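PDB 2ZUX: rhamnogalacturonan endolyase YesW, which cleaves the rhamnogalacturonan backbone of plant cell-wall pectin by endo-type elimination, with calcium or manganese needed for activity. Local coordinates for residues Leu168-Gln180 and Asn214-Ser226. Numbering follows the deposited sequence.
Sequences LGKNIRAGAHYTQ and NADYRNEQGRVLS. With RAM (alpha-L-rhamnopyranose), chain O; RAM (alpha-L-rhamnopyranose), chain P.
N171 and V224 bring their CA atoms to 6.0 Å where two irregular loops meet, one turning through G169-I172 and the other through N219-G222, both as type I beta turns. Here both V224 methyls pack on the carbonyl oxygen of N171, while the N171 side chain reaches the backbone of A215 and Y217. At one end R173 NE donates to G222 O (3.0 Å), the hydrogen lying well off the line and the nitrogen above the carbonyl plane. CG of R223 covers the centre of one face of the R173 guanidinium. R173 NH1 turns to Y178 OH, and NH2 to the carbonyls of Q144 and G146; R223 forms a salt bridge with D145 through NH2, and its NH1 bonds to the carbonyl of N142. In this beta-propeller domain, the first loop links strands 162-167 and 182-184 of consecutive antiparallel sheets, and the second joins two strands within the latter sheet. Their other end contributes to two rhamnose sites, which D150 and G201 help complete. K170 CB lies 3.7 Å above the centre of the R218 guanidinium, whose edge gives NH1 to O4 of one rhamnose (2.8 Å, 166°). D216 is gripped side-on, NE to OD1 (3.0 Å) and NH2 to OD2 (2.9 Å); OD1 also closes an Asx turn with R218 N, from the opposite face of the carboxylate. A leucine at R218 would probably leave the D216 carboxylate without its salt-bridge mate and take from O4 the guanidinium donor. K170 bends at chi3 and chi4 (61° and 66°), bringing NZ to 2.9 Å from O2 of the second rhamnose, with a water linking NZ to A215 O.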
loop_
_atom_site.group_PDB
_atom_site.type_symbol
_atom_site.label_atom_id
_atom_site.label_comp_id
_atom_site.label_asym_id
_atom_site.label_seq_id
_atom_site.Cartn_x
_atom_site.Cartn_y
_atom_site.Cartn_z
ATOM N N LEU A 168 -3.528 7.587 -19.462
ATOM C CA LEU A 168 -3.098 8.901 -18.980
ATOM C C LEU A 168 -2.543 9.789 -20.096
ATOM O O LEU A 168 -2.525 11.011 -19.959
ATOM C CB LEU A 168 -2.115 8.768 -17.813
ATOM C CG LEU A 168 -2.811 8.364 -16.507
ATOM C CD1 LEU A 168 -1.824 7.785 -15.535
ATOM C CD2 LEU A 168 -3.534 9.550 -15.872
ATOM N N GLY A 169 -2.115 9.169 -21.192
ATOM C CA GLY A 169 -1.800 9.884 -22.425
ATOM C C GLY A 169 -0.380 10.413 -22.482
ATOM O O GLY A 169 0.418 10.243 -21.553
ATOM N N LYS A 170 -0.062 11.069 -23.596
ATOM C CA LYS A 170 1.311 11.469 -23.905
ATOM C C LYS A 170 1.906 12.501 -22.950
ATOM O O LYS A 170 3.129 12.662 -22.914
ATOM C CB LYS A 170 1.392 12.002 -25.338
ATOM C CG LYS A 170 0.607 13.291 -25.560
ATOM C CD LYS A 170 0.761 13.839 -26.974
ATOM C CE LYS A 170 0.252 12.872 -28.033
ATOM N NZ LYS A 170 -1.220 12.675 -27.955
ATOM N N ASN A 171 1.063 13.204 -22.197
ATOM C CA ASN A 171 1.553 14.260 -21.312
ATOM C C ASN A 171 1.785 13.807 -19.873
ATOM O O ASN A 171 2.058 14.630 -19.005
ATOM C CB ASN A 171 0.676 15.504 -21.390
ATOM C CG ASN A 171 0.660 16.106 -22.777
ATOM O OD1 ASN A 171 -0.410 16.343 -23.349
ATOM N ND2 ASN A 171 1.837 16.329 -23.342
ATOM N N ILE A 172 1.716 12.498 -19.646
ATOM C CA ILE A 172 2.082 11.919 -18.361
ATOM C C ILE A 172 3.174 10.888 -18.616
ATOM O O ILE A 172 2.914 9.818 -19.187
ATOM C CB ILE A 172 0.858 11.261 -17.653
ATOM C CG1 ILE A 172 -0.202 12.311 -17.266
ATOM C CG2 ILE A 172 1.313 10.448 -16.431
ATOM C CD1 ILE A 172 0.243 13.373 -16.250
ATOM N N ARG A 173 4.396 11.209 -18.196
ATOM C CA ARG A 173 5.531 10.314 -18.409
ATOM C C ARG A 173 5.408 9.052 -17.551
ATOM O O ARG A 173 4.890 9.104 -16.437
ATOM C CB ARG A 173 6.834 11.047 -18.080
ATOM C CG ARG A 173 8.063 10.464 -18.743
ATOM C CD ARG A 173 9.312 11.152 -18.254
ATOM N NE ARG A 173 10.431 10.895 -19.154
ATOM C CZ ARG A 173 11.694 10.752 -18.770
ATOM N NH1 ARG A 173 12.035 10.837 -17.484
ATOM N NH2 ARG A 173 12.622 10.519 -19.687
ATOM N N ALA A 174 5.854 7.915 -18.086
ATOM C CA ALA A 174 5.874 6.653 -17.342
ATOM C C ALA A 174 7.141 6.480 -16.523
ATOM O O ALA A 174 8.246 6.716 -17.016
ATOM C CB ALA A 174 5.738 5.477 -18.295
ATOM N N GLY A 175 6.985 6.031 -15.281
ATOM C CA GLY A 175 8.121 5.740 -14.406
ATOM C C GLY A 175 7.644 5.736 -12.965
ATOM O O GLY A 175 6.558 6.238 -12.662
ATOM N N ALA A 176 8.452 5.175 -12.079
ATOM C CA ALA A 176 8.053 4.968 -10.684
ATOM C C ALA A 176 7.613 6.245 -9.975
ATOM O O ALA A 176 6.730 6.205 -9.110
ATOM C CB ALA A 176 9.178 4.299 -9.913
ATOM N N HIS A 177 8.238 7.368 -10.320
ATOM C CA HIS A 177 8.077 8.591 -9.544
ATOM C C HIS A 177 7.051 9.541 -10.105
ATOM O O HIS A 177 6.831 10.609 -9.527
ATOM C CB HIS A 177 9.440 9.254 -9.367
ATOM C CG HIS A 177 10.423 8.334 -8.741
ATOM N ND1 HIS A 177 10.316 7.920 -7.428
ATOM C CD2 HIS A 177 11.456 7.642 -9.275
ATOM C CE1 HIS A 177 11.278 7.053 -7.169
ATOM N NE2 HIS A 177 11.985 6.871 -8.273
ATOM N N TYR A 178 6.406 9.138 -11.201
ATOM C CA TYR A 178 5.425 9.993 -11.868
ATOM C C TYR A 178 4.005 9.744 -11.320
ATOM O O TYR A 178 3.651 10.309 -10.292
ATOM C CB TYR A 178 5.559 9.868 -13.400
ATOM C CG TYR A 178 6.894 10.402 -13.912
ATOM C CD1 TYR A 178 7.092 11.777 -14.103
ATOM C CD2 TYR A 178 7.967 9.538 -14.154
ATOM C CE1 TYR A 178 8.311 12.271 -14.551
ATOM C CE2 TYR A 178 9.200 10.021 -14.604
ATOM C CZ TYR A 178 9.352 11.390 -14.789
ATOM O OH TYR A 178 10.571 11.885 -15.216
ATOM N N THR A 179 3.210 8.878 -11.950
ATOM C CA THR A 179 1.835 8.642 -11.498
ATOM C C THR A 179 1.810 7.936 -10.151
ATOM O O THR A 179 2.413 6.868 -9.985
ATOM C CB THR A 179 1.046 7.805 -12.521
ATOM O OG1 THR A 179 0.982 8.523 -13.760
ATOM C CG2 THR A 179 -0.367 7.527 -12.042
ATOM N N GLN A 180 1.089 8.553 -9.211
ATOM C CA GLN A 180 0.843 8.023 -7.872
ATOM C C GLN A 180 -0.672 8.002 -7.702
ATOM O O GLN A 180 -1.300 9.055 -7.627
ATOM C CB GLN A 180 1.508 8.923 -6.818
ATOM C CG GLN A 180 2.957 9.309 -7.131
ATOM C CD GLN A 180 3.872 8.121 -7.395
ATOM O OE1 GLN A 180 3.661 7.009 -6.903
ATOM N NE2 GLN A 180 4.914 8.366 -8.182
ATOM N N ASN A 214 -5.408 17.367 -28.075
ATOM C CA ASN A 214 -4.277 17.103 -28.957
ATOM C C ASN A 214 -2.972 17.778 -28.548
ATOM O O ASN A 214 -1.953 17.624 -29.226
ATOM C CB ASN A 214 -4.641 17.516 -30.383
ATOM C CG ASN A 214 -5.959 16.923 -30.833
ATOM O OD1 ASN A 214 -6.157 15.709 -30.779
ATOM N ND2 ASN A 214 -6.875 17.783 -31.258
ATOM N N ALA A 215 -3.004 18.531 -27.452
ATOM C CA ALA A 215 -1.811 19.231 -26.969
ATOM C C ALA A 215 -0.693 18.240 -26.668
ATOM O O ALA A 215 -0.930 17.182 -26.089
ATOM C CB ALA A 215 -2.147 20.042 -25.732
ATOM N N ASP A 216 0.519 18.575 -27.098
ATOM C CA ASP A 216 1.674 17.713 -26.895
ATOM C C ASP A 216 2.778 18.523 -26.233
ATOM O O ASP A 216 3.435 19.345 -26.880
ATOM C CB ASP A 216 2.149 17.135 -28.233
ATOM C CG ASP A 216 3.236 16.087 -28.078
ATOM O OD1 ASP A 216 3.776 15.925 -26.958
ATOM O OD2 ASP A 216 3.556 15.416 -29.091
ATOM N N TYR A 217 2.967 18.301 -24.938
ATOM C CA TYR A 217 3.964 19.037 -24.170
ATOM C C TYR A 217 5.214 18.220 -23.895
ATOM O O TYR A 217 6.025 18.602 -23.053
ATOM C CB TYR A 217 3.357 19.544 -22.861
ATOM C CG TYR A 217 2.296 20.590 -23.078
ATOM C CD1 TYR A 217 2.636 21.876 -23.477
ATOM C CD2 TYR A 217 0.950 20.292 -22.885
ATOM C CE1 TYR A 217 1.672 22.840 -23.684
ATOM C CE2 TYR A 217 -0.030 21.248 -23.091
ATOM C CZ TYR A 217 0.340 22.525 -23.489
ATOM O OH TYR A 217 -0.626 23.482 -23.698
ATOM N N ARG A 218 5.392 17.110 -24.607
ATOM C CA ARG A 218 6.636 16.348 -24.496
ATOM C C ARG A 218 7.767 17.140 -25.130
ATOM O O ARG A 218 7.659 17.582 -26.284
ATOM C CB ARG A 218 6.522 14.992 -25.190
ATOM C CG ARG A 218 5.531 14.035 -24.548
ATOM C CD ARG A 218 5.358 12.782 -25.385
ATOM N NE ARG A 218 4.708 13.081 -26.664
ATOM C CZ ARG A 218 4.412 12.168 -27.588
ATOM N NH1 ARG A 218 4.697 10.885 -27.392
ATOM N NH2 ARG A 218 3.821 12.547 -28.715
ATOM N N ASN A 219 8.846 17.339 -24.381
ATOM C CA ASN A 219 10.031 17.956 -24.964
ATOM C C ASN A 219 10.908 16.887 -25.602
ATOM O O ASN A 219 10.553 15.707 -25.617
ATOM C CB ASN A 219 10.767 18.858 -23.957
ATOM C CG ASN A 219 11.605 18.095 -22.955
ATOM O OD1 ASN A 219 11.625 16.870 -22.920
ATOM N ND2 ASN A 219 12.325 18.844 -22.126
ATOM N N GLU A 220 12.045 17.291 -26.157
ATOM C CA GLU A 220 12.886 16.346 -26.880
ATOM C C GLU A 220 13.571 15.334 -25.953
ATOM O O GLU A 220 14.132 14.350 -26.428
ATOM C CB GLU A 220 13.923 17.085 -27.722
ATOM C CG GLU A 220 14.904 17.872 -26.881
ATOM C CD GLU A 220 15.779 18.809 -27.681
ATOM O OE1 GLU A 220 15.316 19.366 -28.703
ATOM O OE2 GLU A 220 16.927 18.993 -27.260
ATOM N N GLN A 221 13.527 15.583 -24.640
ATOM C CA GLN A 221 14.009 14.625 -23.639
ATOM C C GLN A 221 12.947 13.565 -23.322
ATOM O O GLN A 221 13.189 12.689 -22.494
ATOM C CB GLN A 221 14.359 15.321 -22.316
ATOM C CG GLN A 221 15.427 16.408 -22.323
ATOM C CD GLN A 221 15.476 17.102 -20.976
ATOM O OE1 GLN A 221 14.790 18.100 -20.750
ATOM N NE2 GLN A 221 16.244 16.540 -20.054
ATOM N N GLY A 222 11.770 13.658 -23.938
ATOM C CA GLY A 222 10.647 12.781 -23.585
ATOM C C GLY A 222 10.069 13.083 -22.213
ATOM O O GLY A 222 9.413 12.228 -21.606
ATOM N N ARG A 223 10.317 14.295 -21.719
ATOM C CA ARG A 223 9.792 14.736 -20.434
ATOM C C ARG A 223 8.699 15.750 -20.693
ATOM O O ARG A 223 8.660 16.374 -21.757
ATOM C CB ARG A 223 10.902 15.377 -19.607
ATOM C CG ARG A 223 12.052 14.451 -19.276
ATOM C CD ARG A 223 13.202 15.257 -18.719
ATOM N NE ARG A 223 14.384 14.445 -18.468
ATOM C CZ ARG A 223 14.632 13.814 -17.325
ATOM N NH1 ARG A 223 13.769 13.883 -16.309
ATOM N NH2 ARG A 223 15.757 13.123 -17.183
ATOM N N VAL A 224 7.803 15.917 -19.731
ATOM C CA VAL A 224 6.714 16.867 -19.870
ATOM C C VAL A 224 6.911 17.940 -18.818
ATOM O O VAL A 224 6.503 17.777 -17.666
ATOM C CB VAL A 224 5.335 16.174 -19.764
ATOM C CG1 VAL A 224 4.217 17.183 -19.983
ATOM C CG2 VAL A 224 5.238 15.033 -20.780
ATOM N N LEU A 225 7.570 19.020 -19.233
ATOM C CA LEU A 225 8.061 20.049 -18.329
ATOM C C LEU A 225 7.381 21.395 -18.544
ATOM O O LEU A 225 7.837 22.420 -18.032
ATOM C CB LEU A 225 9.581 20.183 -18.490
ATOM C CG LEU A 225 10.424 18.925 -18.247
ATOM C CD1 LEU A 225 11.907 19.210 -18.492
ATOM C CD2 LEU A 225 10.215 18.357 -16.845
ATOM N N SER A 226 6.282 21.384 -19.294
ATOM C CA SER A 226 5.515 22.596 -19.570
ATOM C C SER A 226 4.058 22.211 -19.799
ATOM O O SER A 226 3.726 21.025 -19.926
ATOM C CB SER A 226 6.062 23.326 -20.797
ATOM O OG SER A 226 5.997 22.479 -21.914
HETATM C C1 RAM O . 0.287 7.886 -27.363
HETATM C C2 RAM O . 0.056 8.487 -28.748
HETATM C C3 RAM O . 1.292 9.266 -29.195
HETATM C C4 RAM O . 2.562 8.427 -29.051
HETATM C C5 RAM O . 2.679 7.877 -27.626
HETATM C C6 RAM O . 3.892 6.966 -27.454
HETATM O O1 RAM O . 0.294 8.910 -26.391
HETATM O O2 RAM O . -0.215 7.442 -29.659
HETATM O O3 RAM O . 1.143 9.672 -30.538
HETATM O O4 RAM O . 3.689 9.206 -29.402
HETATM O O5 RAM O . 1.503 7.149 -27.313
HETATM C C1 RAM P . -6.301 12.158 -29.003
HETATM C C2 RAM P . -5.223 12.280 -27.927
HETATM C C3 RAM P . -5.585 11.411 -26.722
HETATM C C4 RAM P . -5.826 9.971 -27.162
HETATM C C5 RAM P . -6.878 9.938 -28.275
HETATM C C6 RAM P . -7.087 8.532 -28.831
HETATM O O1 RAM P . -7.506 12.739 -28.548
HETATM O O2 RAM P . -3.983 11.877 -28.470
HETATM O O3 RAM P . -4.573 11.450 -25.740
HETATM O O4 RAM P . -6.262 9.224 -26.048
HETATM O O5 RAM P . -6.506 10.794 -29.348
HETATM O O HOH W 1 -2.567 14.801 -26.692
HETATM O O HOH W 2 -1.113 15.235 -30.169
HETATM O O HOH W 3 10.758 14.518 -15.591
#